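Local atomic coordinates of insect group II chitinase (Ostrinia furnacalis, PDB entry 5Y2A), a protein that hydrolyses chitin as the second catalytic domain of an insect group II, glycoside hydrolase family 18 chitinase. Residues F39-K44 / K50-W55; W12-P17 / N60-K65; F111-G116 / N157-L162. One frame throughout, in Å; residues are numbered along the deposited sequence.

All three contacts belong to one glycoside hydrolase family 18 TIM barrel. Contact 1 lies at the C-terminal end of strand 34-42, and contact 2 ties the loop after strand 4-10 to helix 62-67; in this family the substrate groove crosses that barrel end. Their centres are about 13 Å apart, with Trp12 CZ3 packed 3.6 Å from Phe39 CD2 and Asn60 ND2 2.8 Å from Trp55 O, probably hydrogen-bonded. Contact 3, between the C-terminal ends of two outer helices, at the barrel end away from the groove, is centred about 18 Å from contact 1 and 22 Å from contact 2. Tyr63 CD2 reaches Tyr115 CG at 3.6 Å, and Phe111 CZ lies 3.9 Å from Ser51 N.

Contact 1: residues F39-K44 / K50-W55; sequences FAVLDK and KSHDIW
Val41 and Lys50 form the antiparallel hydrogen-bonded pair of a β-hairpin, in which the short strand 49-51 folds back along the end of barrel strand 34-42. The pair is closed by two backbone bonds. Val41 N donates to Lys50 O at 3.0 Å with an almost linear N-H···O angle of 177°, and Lys50 N returns a bond of 2.8 Å to Val41 O. Both side chains rise from the same face of the hairpin. The Lys50 CG atom is wedged between its own backbone N and carbonyl carbon (chi1 76°), a placement that sets CG against Val41 CG2 at 3.8 Å; beyond it the chain runs out extended to Asp43. There Lys50 NZ makes a salt bridge with Asp43 OD1, 3.1 Å away, meeting the lone pair that points away from the other carboxylate oxygen. That second oxygen, Asp43 OD2, accepts from the backbone N of Glu46 in the turn, so the carboxylate is held from both of its oxygens.

The other methyl of Val41 serves His52. Val41 CG1 touches the imidazole obliquely at His52 CD2, 3.6 Å away, and also packs on the histidine CB. Further along, Ser51 OG, itself hydrogen-bonded to Asp57 OD2, accepts from Asp53 N in an ST turn that leads to helix 54-59, which Asp53 caps. Two waters add bridges: one accepts from Lys44 N and Lys50 NZ, and another donates to Phe39 O at 2.7 Å while accepting from His52 N at 2.9 Å.

Contact 2: residues W12-P17 / N60-K65; sequences WAWYRP and NKFYEK
With CG swung anti to the backbone N (chi1 -171°) and the indole plane turned about perpendicular to the plane of CA, CB and CG, Trp14 sends its pyrrole ring toward Phe62, whose chi1 of -89° carries the phenyl ring out from the first turn of helix 62-67. The two rings form an offset edge-to-face pair, with centroids 5.4 Å apart and planes inclined at 77°. It is the phenylalanine that presents its edge: Phe62 CZ comes to 3.7 Å from Trp14 CD1, and CE2 of Phe62 lies almost as near to the same carbon. The backbones stay well apart, about 10.3 Å between Trp14 CA and Phe62 CA, and the contact is made by these two rings.

Other groups also gather on the indole. Lys21 makes a cation-pi contact with it, Trp55 of the same chain meets it edge-to-face, and Trp55 of the second subunit packs against it, placing Trp14 at the dimer interface. Leu56 of helix 54-59 touches both Trp14 and Phe62. The pair thus joins the loop between strands 4-10 and 34-42 to helix 62-67, with helix 54-59 beside it and Tyr37 of strand 34-42 against Phe62.

Contact 3: residues F111-G116 / N157-L162; sequences FLEQYG and NRRGML
Glu113 and Arg159 join the C-terminal ends of two successive outer helices of the TIM barrel, 98-115 and 141-159, whose chains go on to the parallel strands 119-123 and 162-167. The contact combines a charged pair toward the surface with an apolar layer beneath it.

The charged pair is a salt bridge, with Glu113 OE1 3.1 Å from Arg159 NH1. Its geometry is not that of a flat, paired-edge fork: the carboxylate and guanidinium planes stand 81° apart, and OE2 lies over one face of the guanidinium, 3.4 Å above its plane and offset toward the rim. OE1 also sits close to the arginine stem, 3.0 Å from CD. The glutamate chain reaches across extended, whereas that of Arg159 folds at chi2 (-78°), bringing CD and the guanidinium across the end of the glutamate at about a right angle.

Apolar packing centres on Met161, which lies just past the second helix. Its SD meets Leu112 CB at 4.3 Å and the aliphatic stem of Glu113 at CG, so the glutamate contributes to both layers. Shortening Glu113 to an alanine is likely to leave Arg159 without this anionic partner, its guanidinium freer to turn, and to deprive Met161 of the stem that packs on it. Phe156 touches Leu112 and Met161 alike, Val109 adds to the packing on the methionine, and Leu78 of strand 75-81 lies against Leu112 on the barrel side.

Backbone geometry ends both helices in the same way. Gly116 and Gly160 take positive phi in Schellman motifs, each turning its chain out of the helix. At Gly116 a β-carbon would be jammed against the carbonyl oxygen of Tyr115, while Gly116 N makes a weak bond back to Glu113 O at 3.2 Å.

Contact 1: residues F39-K44 / K50-W55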
loop_
_atom_site.group_PDB
_atom_site.type_symbol
_atom_site.label_atom_id
_atom_site.label_comp_id
_atom_site.label_asym_id
_atom_site.label_seq_id
_atom_site.Cartn_x
_atom_site.Cartn_y
_atom_site.Cartn_z
ATOM N N PHE A 39 -9.048 -11.937 6.926
ATOM C CA PHE A 39 -8.967 -11.626 8.357
ATOM C C PHE A 39 -10.257 -10.950 8.812
ATOM O O PHE A 39 -10.864 -10.179 8.052
ATOM C CB PHE A 39 -7.827 -10.643 8.682
ATOM C CG PHE A 39 -6.448 -11.231 8.652
ATOM C CD1 PHE A 39 -6.050 -12.161 9.598
ATOM C CD2 PHE A 39 -5.527 -10.802 7.707
ATOM C CE1 PHE A 39 -4.765 -12.683 9.582
ATOM C CE2 PHE A 39 -4.241 -11.316 7.684
ATOM C CZ PHE A 39 -3.862 -12.259 8.623
ATOM N N ALA A 40 -10.639 -11.179 10.064
ATOM C CA ALA A 40 -11.519 -10.248 10.758
ATOM C C ALA A 40 -10.662 -9.179 11.433
ATOM O O ALA A 40 -9.438 -9.307 11.537
ATOM C CB ALA A 40 -12.402 -10.973 11.777
ATOM N N VAL A 41 -11.308 -8.105 11.892
ATOM C CA VAL A 41 -10.597 -6.974 12.474
ATOM C C VAL A 41 -11.228 -6.579 13.805
ATOM O O VAL A 41 -12.328 -7.004 14.154
ATOM C CB VAL A 41 -10.536 -5.772 11.507
ATOM C CG1 VAL A 41 -9.701 -6.141 10.290
ATOM C CG2 VAL A 41 -11.926 -5.350 11.078
ATOM N N LEU A 42 -10.484 -5.775 14.563
ATOM C CA LEU A 42 -10.926 -5.287 15.862
ATOM C C LEU A 42 -11.580 -3.922 15.686
ATOM O O LEU A 42 -10.943 -2.989 15.187
ATOM C CB LEU A 42 -9.748 -5.185 16.830
ATOM C CG LEU A 42 -10.081 -4.867 18.292
ATOM C CD1 LEU A 42 -10.804 -6.050 18.925
ATOM C CD2 LEU A 42 -8.822 -4.529 19.071
ATOM N N ASP A 43 -12.847 -3.806 16.082
ATOM C CA ASP A 43 -13.504 -2.504 16.029
ATOM C C ASP A 43 -12.774 -1.516 16.934
ATOM O O ASP A 43 -12.536 -1.793 18.115
ATOM C CB ASP A 43 -14.966 -2.607 16.455
ATOM C CG ASP A 43 -15.722 -1.307 16.227
ATOM O OD1 ASP A 43 -15.936 -0.946 15.050
ATOM O OD2 ASP A 43 -16.052 -0.622 17.216
ATOM N N LYS A 44 -12.424 -0.357 16.372
ATOM C CA LYS A 44 -11.630 0.624 17.105
ATOM C C LYS A 44 -12.362 1.122 18.343
ATOM O O LYS A 44 -11.733 1.391 19.373
ATOM C CB LYS A 44 -11.288 1.797 16.185
ATOM C CG LYS A 44 -10.477 2.911 16.827
ATOM C CD LYS A 44 -10.468 4.149 15.935
ATOM C CE LYS A 44 -9.452 5.179 16.404
ATOM N NZ LYS A 44 -9.624 6.470 15.676
ATOM N N LYS A 50 -15.061 -7.742 14.403
ATOM C CA LYS A 50 -16.030 -7.415 13.365
ATOM C C LYS A 50 -15.479 -7.856 12.019
ATOM O O LYS A 50 -14.267 -8.005 11.837
ATOM C CB LYS A 50 -16.368 -5.915 13.337
ATOM C CG LYS A 50 -15.302 -5.035 12.702
ATOM C CD LYS A 50 -15.818 -3.616 12.468
ATOM C CE LYS A 50 -14.681 -2.679 12.094
ATOM N NZ LYS A 50 -15.087 -1.246 12.103
ATOM N N SER A 51 -16.393 -8.095 11.084
ATOM C CA SER A 51 -15.994 -8.429 9.728
ATOM C C SER A 51 -15.305 -7.234 9.086
ATOM O O SER A 51 -15.721 -6.086 9.264
ATOM C CB SER A 51 -17.213 -8.840 8.904
ATOM O OG SER A 51 -16.901 -8.871 7.520
ATOM N N HIS A 52 -14.239 -7.507 8.342
ATOM C CA HIS A 52 -13.546 -6.462 7.605
ATOM C C HIS A 52 -14.161 -6.238 6.233
ATOM O O HIS A 52 -13.852 -5.234 5.583
ATOM C CB HIS A 52 -12.056 -6.821 7.466
ATOM C CG HIS A 52 -11.237 -5.774 6.772
ATOM N ND1 HIS A 52 -10.833 -5.892 5.459
ATOM C CD2 HIS A 52 -10.761 -4.583 7.206
ATOM C CE1 HIS A 52 -10.137 -4.821 5.116
ATOM N NE2 HIS A 52 -10.080 -4.011 6.158
ATOM N N ASP A 53 -15.063 -7.125 5.800
ATOM C CA ASP A 53 -15.661 -7.046 4.471
ATOM C C ASP A 53 -17.050 -7.679 4.573
ATOM O O ASP A 53 -17.258 -8.844 4.228
ATOM C CB ASP A 53 -14.799 -7.750 3.424
ATOM C CG ASP A 53 -15.258 -7.475 2.005
ATOM O OD1 ASP A 53 -16.427 -7.076 1.815
ATOM O OD2 ASP A 53 -14.442 -7.656 1.075
ATOM N N ILE A 54 -18.015 -6.880 5.039
ATOM C CA ILE A 54 -19.376 -7.385 5.224
ATOM C C ILE A 54 -19.917 -7.934 3.912
ATOM O O ILE A 54 -20.574 -8.984 3.876
ATOM C CB ILE A 54 -20.283 -6.275 5.791
ATOM C CG1 ILE A 54 -19.878 -5.909 7.216
ATOM C CG2 ILE A 54 -21.749 -6.694 5.739
ATOM C CD1 ILE A 54 -20.181 -6.995 8.219
ATOM N N TRP A 55 -19.605 -7.261 2.807
ATOM C CA TRP A 55 -20.181 -7.645 1.526
ATOM C C TRP A 55 -19.738 -9.048 1.115
ATOM O O TRP A 55 -20.559 -9.853 0.662
ATOM C CB TRP A 55 -19.807 -6.616 0.455
ATOM C CG TRP A 55 -20.489 -6.895 -0.830
ATOM C CD1 TRP A 55 -21.784 -6.601 -1.149
ATOM C CD2 TRP A 55 -19.941 -7.572 -1.959
ATOM N NE1 TRP A 55 -22.067 -7.034 -2.419
ATOM C CE2 TRP A 55 -20.952 -7.638 -2.937
ATOM C CE3 TRP A 55 -18.689 -8.121 -2.243
ATOM C CZ2 TRP A 55 -20.750 -8.230 -4.175
ATOM C CZ3 TRP A 55 -18.493 -8.715 -3.471
ATOM C CH2 TRP A 55 -19.517 -8.761 -4.425
HETATM O O HOH W 1 -13.539 -10.325 8.044
HETATM O O HOH W 2 -12.365 -0.059 13.395
#

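Contact 2: residues W12-P17 / N60-K65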
loop_
_atom_site.group_PDB
_atom_site.type_symbol
_atom_site.label_atom_id
_atom_site.label_comp_id
_atom_site.label_asym_id
_atom_site.label_seq_id
_atom_site.Cartn_x
_atom_site.Cartn_y
_atom_site.Cartn_z
ATOM N N TRP A 12 -9.531 -11.219 0.791
ATOM C CA TRP A 12 -9.241 -10.229 -0.248
ATOM C C TRP A 12 -8.701 -10.829 -1.553
ATOM O O TRP A 12 -8.567 -10.096 -2.540
ATOM C CB TRP A 12 -8.271 -9.176 0.290
ATOM C CG TRP A 12 -6.891 -9.668 0.608
ATOM C CD1 TRP A 12 -5.816 -9.712 -0.237
ATOM C CD2 TRP A 12 -6.434 -10.185 1.866
ATOM N NE1 TRP A 12 -4.715 -10.216 0.422
ATOM C CE2 TRP A 12 -5.068 -10.518 1.712
ATOM C CE3 TRP A 12 -7.047 -10.400 3.107
ATOM C CZ2 TRP A 12 -4.302 -11.045 2.756
ATOM C CZ3 TRP A 12 -6.288 -10.935 4.141
ATOM C CH2 TRP A 12 -4.928 -11.246 3.960
ATOM N N ALA A 13 -8.418 -12.133 -1.607
ATOM C CA ALA A 13 -7.986 -12.756 -2.858
ATOM C C ALA A 13 -9.087 -12.808 -3.906
ATOM O O ALA A 13 -8.815 -13.190 -5.050
ATOM C CB ALA A 13 -7.451 -14.166 -2.602
ATOM N N TRP A 14 -10.333 -12.541 -3.516
ATOM C CA TRP A 14 -11.422 -12.438 -4.480
ATOM C C TRP A 14 -11.267 -11.208 -5.373
ATOM O O TRP A 14 -11.695 -11.225 -6.534
ATOM C CB TRP A 14 -12.750 -12.404 -3.720
ATOM C CG TRP A 14 -13.968 -12.514 -4.581
ATOM C CD1 TRP A 14 -14.600 -13.662 -4.968
ATOM C CD2 TRP A 14 -14.721 -11.433 -5.140
ATOM N NE1 TRP A 14 -15.692 -13.360 -5.744
ATOM C CE2 TRP A 14 -15.789 -11.998 -5.864
ATOM C CE3 TRP A 14 -14.591 -10.041 -5.105
ATOM C CZ2 TRP A 14 -16.721 -11.219 -6.550
ATOM C CZ3 TRP A 14 -15.517 -9.270 -5.783
ATOM C CH2 TRP A 14 -16.568 -9.861 -6.495
ATOM N N TYR A 15 -10.657 -10.142 -4.852
ATOM C CA TYR A 15 -10.525 -8.867 -5.566
ATOM C C TYR A 15 -9.263 -8.869 -6.430
ATOM O O TYR A 15 -8.378 -8.030 -6.302
ATOM C CB TYR A 15 -10.501 -7.707 -4.575
ATOM C CG TYR A 15 -11.714 -7.615 -3.676
ATOM C CD1 TYR A 15 -12.929 -7.169 -4.168
ATOM C CD2 TYR A 15 -11.634 -7.931 -2.327
ATOM C CE1 TYR A 15 -14.038 -7.070 -3.363
ATOM C CE2 TYR A 15 -12.748 -7.828 -1.503
ATOM C CZ TYR A 15 -13.949 -7.398 -2.036
ATOM O OH TYR A 15 -15.069 -7.285 -1.252
ATOM N N ARG A 16 -9.186 -9.857 -7.307
ATOM C CA ARG A 16 -7.988 -10.125 -8.082
ATOM C C ARG A 16 -8.378 -10.450 -9.510
ATOM O O ARG A 16 -9.449 -11.027 -9.740
ATOM C CB ARG A 16 -7.208 -11.306 -7.491
ATOM C CG ARG A 16 -5.767 -11.016 -7.208
ATOM C CD ARG A 16 -5.181 -12.057 -6.285
ATOM N NE ARG A 16 -4.906 -11.488 -4.975
ATOM C CZ ARG A 16 -4.361 -12.160 -3.971
ATOM N NH1 ARG A 16 -4.023 -13.431 -4.135
ATOM N NH2 ARG A 16 -4.151 -11.560 -2.808
ATOM N N PRO A 17 -7.518 -10.139 -10.488
ATOM C CA PRO A 17 -7.866 -10.445 -11.879
ATOM C C PRO A 17 -8.117 -11.939 -12.007
ATOM O O PRO A 17 -7.541 -12.746 -11.273
ATOM C CB PRO A 17 -6.625 -10.006 -12.668
ATOM C CG PRO A 17 -5.970 -8.969 -11.796
ATOM C CD PRO A 17 -6.258 -9.377 -10.379
ATOM N N ASN A 60 -22.350 -12.147 0.917
ATOM C CA ASN A 60 -22.113 -13.221 -0.035
ATOM C C ASN A 60 -21.690 -14.516 0.647
ATOM O O ASN A 60 -21.274 -15.460 -0.034
ATOM C CB ASN A 60 -21.087 -12.777 -1.078
ATOM C CG ASN A 60 -21.693 -11.848 -2.112
ATOM O OD1 ASN A 60 -22.183 -12.292 -3.146
ATOM N ND2 ASN A 60 -21.704 -10.555 -1.814
ATOM N N LYS A 61 -21.798 -14.573 1.976
ATOM C CA LYS A 61 -21.763 -15.818 2.747
ATOM C C LYS A 61 -20.399 -16.506 2.713
ATOM O O LYS A 61 -20.318 -17.724 2.888
ATOM C CB LYS A 61 -22.826 -16.807 2.250
ATOM C CG LYS A 61 -24.250 -16.271 2.194
ATOM C CD LYS A 61 -24.795 -15.967 3.571
ATOM C CE LYS A 61 -26.160 -15.311 3.479
ATOM N NZ LYS A 61 -26.053 -13.851 3.227
ATOM N N PHE A 62 -19.309 -15.755 2.546
ATOM C CA PHE A 62 -18.008 -16.414 2.441
ATOM C C PHE A 62 -17.596 -17.063 3.760
ATOM O O PHE A 62 -16.993 -18.144 3.757
ATOM C CB PHE A 62 -16.950 -15.425 1.953
ATOM C CG PHE A 62 -16.828 -15.359 0.452
ATOM C CD1 PHE A 62 -17.910 -15.664 -0.361
ATOM C CD2 PHE A 62 -15.635 -14.970 -0.146
ATOM C CE1 PHE A 62 -17.804 -15.595 -1.743
ATOM C CE2 PHE A 62 -15.520 -14.896 -1.524
ATOM C CZ PHE A 62 -16.610 -15.213 -2.327
ATOM N N TYR A 63 -17.916 -16.429 4.893
ATOM C CA TYR A 63 -17.693 -17.055 6.196
ATOM C C TYR A 63 -18.307 -18.452 6.235
ATOM O O TYR A 63 -17.626 -19.442 6.516
ATOM C CB TYR A 63 -18.296 -16.210 7.321
ATOM C CG TYR A 63 -17.515 -15.012 7.847
ATOM C CD1 TYR A 63 -16.160 -14.830 7.580
ATOM C CD2 TYR A 63 -18.156 -14.073 8.659
ATOM C CE1 TYR A 63 -15.469 -13.715 8.099
ATOM C CE2 TYR A 63 -17.485 -12.980 9.179
ATOM C CZ TYR A 63 -16.149 -12.798 8.896
ATOM O OH TYR A 63 -15.512 -11.694 9.429
ATOM N N GLU A 64 -19.611 -18.541 5.946
ATOM C CA GLU A 64 -20.320 -19.817 6.047
ATOM C C GLU A 64 -19.840 -20.808 5.002
ATOM O O GLU A 64 -19.804 -22.019 5.257
ATOM C CB GLU A 64 -21.825 -19.603 5.880
ATOM C CG GLU A 64 -22.477 -18.811 6.980
ATOM C CD GLU A 64 -23.947 -18.565 6.697
ATOM O OE1 GLU A 64 -24.485 -19.203 5.765
ATOM O OE2 GLU A 64 -24.557 -17.742 7.409
ATOM N N LYS A 65 -19.495 -20.321 3.811
ATOM C CA LYS A 65 -19.022 -21.222 2.772
ATOM C C LYS A 65 -17.695 -21.863 3.146
ATOM O O LYS A 65 -17.434 -23.005 2.756
ATOM C CB LYS A 65 -18.932 -20.491 1.434
ATOM C CG LYS A 65 -20.301 -20.208 0.841
ATOM C CD LYS A 65 -20.227 -19.523 -0.505
ATOM C CE LYS A 65 -21.618 -19.435 -1.121
ATOM N NZ LYS A 65 -21.697 -18.439 -2.221
#

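Contact 3: residues F111-G116 / N157-L162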
loop_
_atom_site.group_PDB
_atom_site.type_symbol
_atom_site.label_atom_id
_atom_site.label_comp_id
_atom_site.label_asym_id
_atom_site.label_seq_id
_atom_site.Cartn_x
_atom_site.Cartn_y
_atom_site.Cartn_z
ATOM N N PHE A 111 -19.773 -14.451 18.169
ATOM C CA PHE A 111 -19.432 -14.159 16.778
ATOM C C PHE A 111 -19.002 -15.427 16.049
ATOM O O PHE A 111 -19.476 -15.719 14.945
ATOM C CB PHE A 111 -18.325 -13.100 16.730
ATOM C CG PHE A 111 -18.111 -12.491 15.366
ATOM C CD1 PHE A 111 -17.284 -13.106 14.437
ATOM C CD2 PHE A 111 -18.721 -11.294 15.022
ATOM C CE1 PHE A 111 -17.079 -12.545 13.182
ATOM C CE2 PHE A 111 -18.518 -10.724 13.770
ATOM C CZ PHE A 111 -17.694 -11.354 12.848
ATOM N N LEU A 112 -18.116 -16.204 16.669
ATOM C CA LEU A 112 -17.606 -17.414 16.033
ATOM C C LEU A 112 -18.721 -18.427 15.804
ATOM O O LEU A 112 -18.849 -18.992 14.711
ATOM C CB LEU A 112 -16.495 -18.007 16.899
ATOM C CG LEU A 112 -15.300 -17.068 17.057
ATOM C CD1 LEU A 112 -14.412 -17.513 18.209
ATOM C CD2 LEU A 112 -14.514 -16.993 15.757
ATOM N N GLU A 113 -19.543 -18.674 16.829
ATOM C CA GLU A 113 -20.628 -19.641 16.689
ATOM C C GLU A 113 -21.657 -19.185 15.669
ATOM O O GLU A 113 -22.256 -20.017 14.975
ATOM C CB GLU A 113 -21.290 -19.882 18.041
ATOM C CG GLU A 113 -20.335 -20.450 19.059
ATOM C CD GLU A 113 -21.037 -20.958 20.292
ATOM O OE1 GLU A 113 -20.474 -21.852 20.946
ATOM O OE2 GLU A 113 -22.152 -20.484 20.593
ATOM N N GLN A 114 -21.868 -17.872 15.565
ATOM C CA GLN A 114 -22.806 -17.321 14.592
ATOM C C GLN A 114 -22.500 -17.800 13.180
ATOM O O GLN A 114 -23.416 -18.074 12.397
ATOM C CB GLN A 114 -22.770 -15.790 14.658
ATOM C CG GLN A 114 -23.626 -15.069 13.623
ATOM C CD GLN A 114 -25.114 -15.265 13.837
ATOM O OE1 GLN A 114 -25.572 -15.453 14.965
ATOM N NE2 GLN A 114 -25.880 -15.213 12.750
ATOM N N TYR A 115 -21.219 -17.893 12.827
ATOM C CA TYR A 115 -20.821 -18.259 11.476
ATOM C C TYR A 115 -20.280 -19.677 11.361
ATOM O O TYR A 115 -19.859 -20.075 10.269
ATOM C CB TYR A 115 -19.791 -17.253 10.959
ATOM C CG TYR A 115 -20.354 -15.859 10.925
ATOM C CD1 TYR A 115 -21.370 -15.523 10.041
ATOM C CD2 TYR A 115 -19.906 -14.890 11.808
ATOM C CE1 TYR A 115 -21.905 -14.246 10.020
ATOM C CE2 TYR A 115 -20.434 -13.618 11.799
ATOM C CZ TYR A 115 -21.433 -13.302 10.905
ATOM O OH TYR A 115 -21.956 -12.033 10.895
ATOM N N GLY A 116 -20.295 -20.454 12.442
ATOM C CA GLY A 116 -19.852 -21.832 12.385
ATOM C C GLY A 116 -18.364 -22.045 12.540
ATOM O O GLY A 116 -17.861 -23.103 12.145
ATOM N N ASN A 157 -12.776 -23.517 26.171
ATOM C CA ASN A 157 -12.834 -24.912 26.614
ATOM C C ASN A 157 -14.253 -25.340 26.968
ATOM O O ASN A 157 -14.629 -26.490 26.728
ATOM C CB ASN A 157 -11.924 -25.112 27.825
ATOM C CG ASN A 157 -10.468 -25.257 27.444
ATOM O OD1 ASN A 157 -10.132 -25.420 26.269
ATOM N ND2 ASN A 157 -9.591 -25.188 28.439
ATOM N N ARG A 158 -15.059 -24.428 27.520
ATOM C CA ARG A 158 -16.471 -24.714 27.764
ATOM C C ARG A 158 -17.229 -24.969 26.472
ATOM O O ARG A 158 -18.280 -25.623 26.499
ATOM C CB ARG A 158 -17.123 -23.553 28.499
ATOM C CG ARG A 158 -16.376 -23.099 29.730
ATOM C CD ARG A 158 -17.231 -22.166 30.564
ATOM N NE ARG A 158 -16.408 -21.083 31.087
ATOM C CZ ARG A 158 -15.959 -21.009 32.333
ATOM N NH1 ARG A 158 -16.268 -21.953 33.211
ATOM N NH2 ARG A 158 -15.199 -19.984 32.700
ATOM N N ARG A 159 -16.712 -24.483 25.347
ATOM C CA ARG A 159 -17.380 -24.558 24.058
ATOM C C ARG A 159 -16.720 -25.526 23.093
ATOM O O ARG A 159 -17.246 -25.726 21.994
ATOM C CB ARG A 159 -17.415 -23.163 23.407
ATOM C CG ARG A 159 -18.280 -22.142 24.121
ATOM C CD ARG A 159 -19.705 -22.470 23.749
ATOM N NE ARG A 159 -20.736 -21.702 24.429
ATOM C CZ ARG A 159 -22.031 -21.835 24.161
ATOM N NH1 ARG A 159 -22.426 -22.679 23.214
ATOM N NH2 ARG A 159 -22.929 -21.113 24.815
ATOM N N GLY A 160 -15.613 -26.152 23.482
ATOM C CA GLY A 160 -14.907 -27.041 22.581
ATOM C C GLY A 160 -14.277 -26.336 21.400
ATOM O O GLY A 160 -14.143 -26.932 20.326
ATOM N N MET A 161 -13.900 -25.075 21.558
ATOM C CA MET A 161 -13.317 -24.323 20.460
ATOM C C MET A 161 -11.801 -24.263 20.571
ATOM O O MET A 161 -11.215 -24.451 21.640
ATOM C CB MET A 161 -13.910 -22.914 20.381
ATOM C CG MET A 161 -15.379 -22.929 19.975
ATOM S SD MET A 161 -16.075 -21.307 19.610
ATOM C CE MET A 161 -15.695 -20.443 21.113
ATOM N N LEU A 162 -11.171 -23.990 19.434
ATOM C CA LEU A 162 -9.724 -23.971 19.311
ATOM C C LEU A 162 -9.215 -22.539 19.394
ATOM O O LEU A 162 -9.891 -21.596 18.979
ATOM C CB LEU A 162 -9.285 -24.603 17.985
ATOM C CG LEU A 162 -9.688 -26.064 17.788
ATOM C CD1 LEU A 162 -9.367 -26.532 16.372
ATOM C CD2 LEU A 162 -8.964 -26.925 18.816
#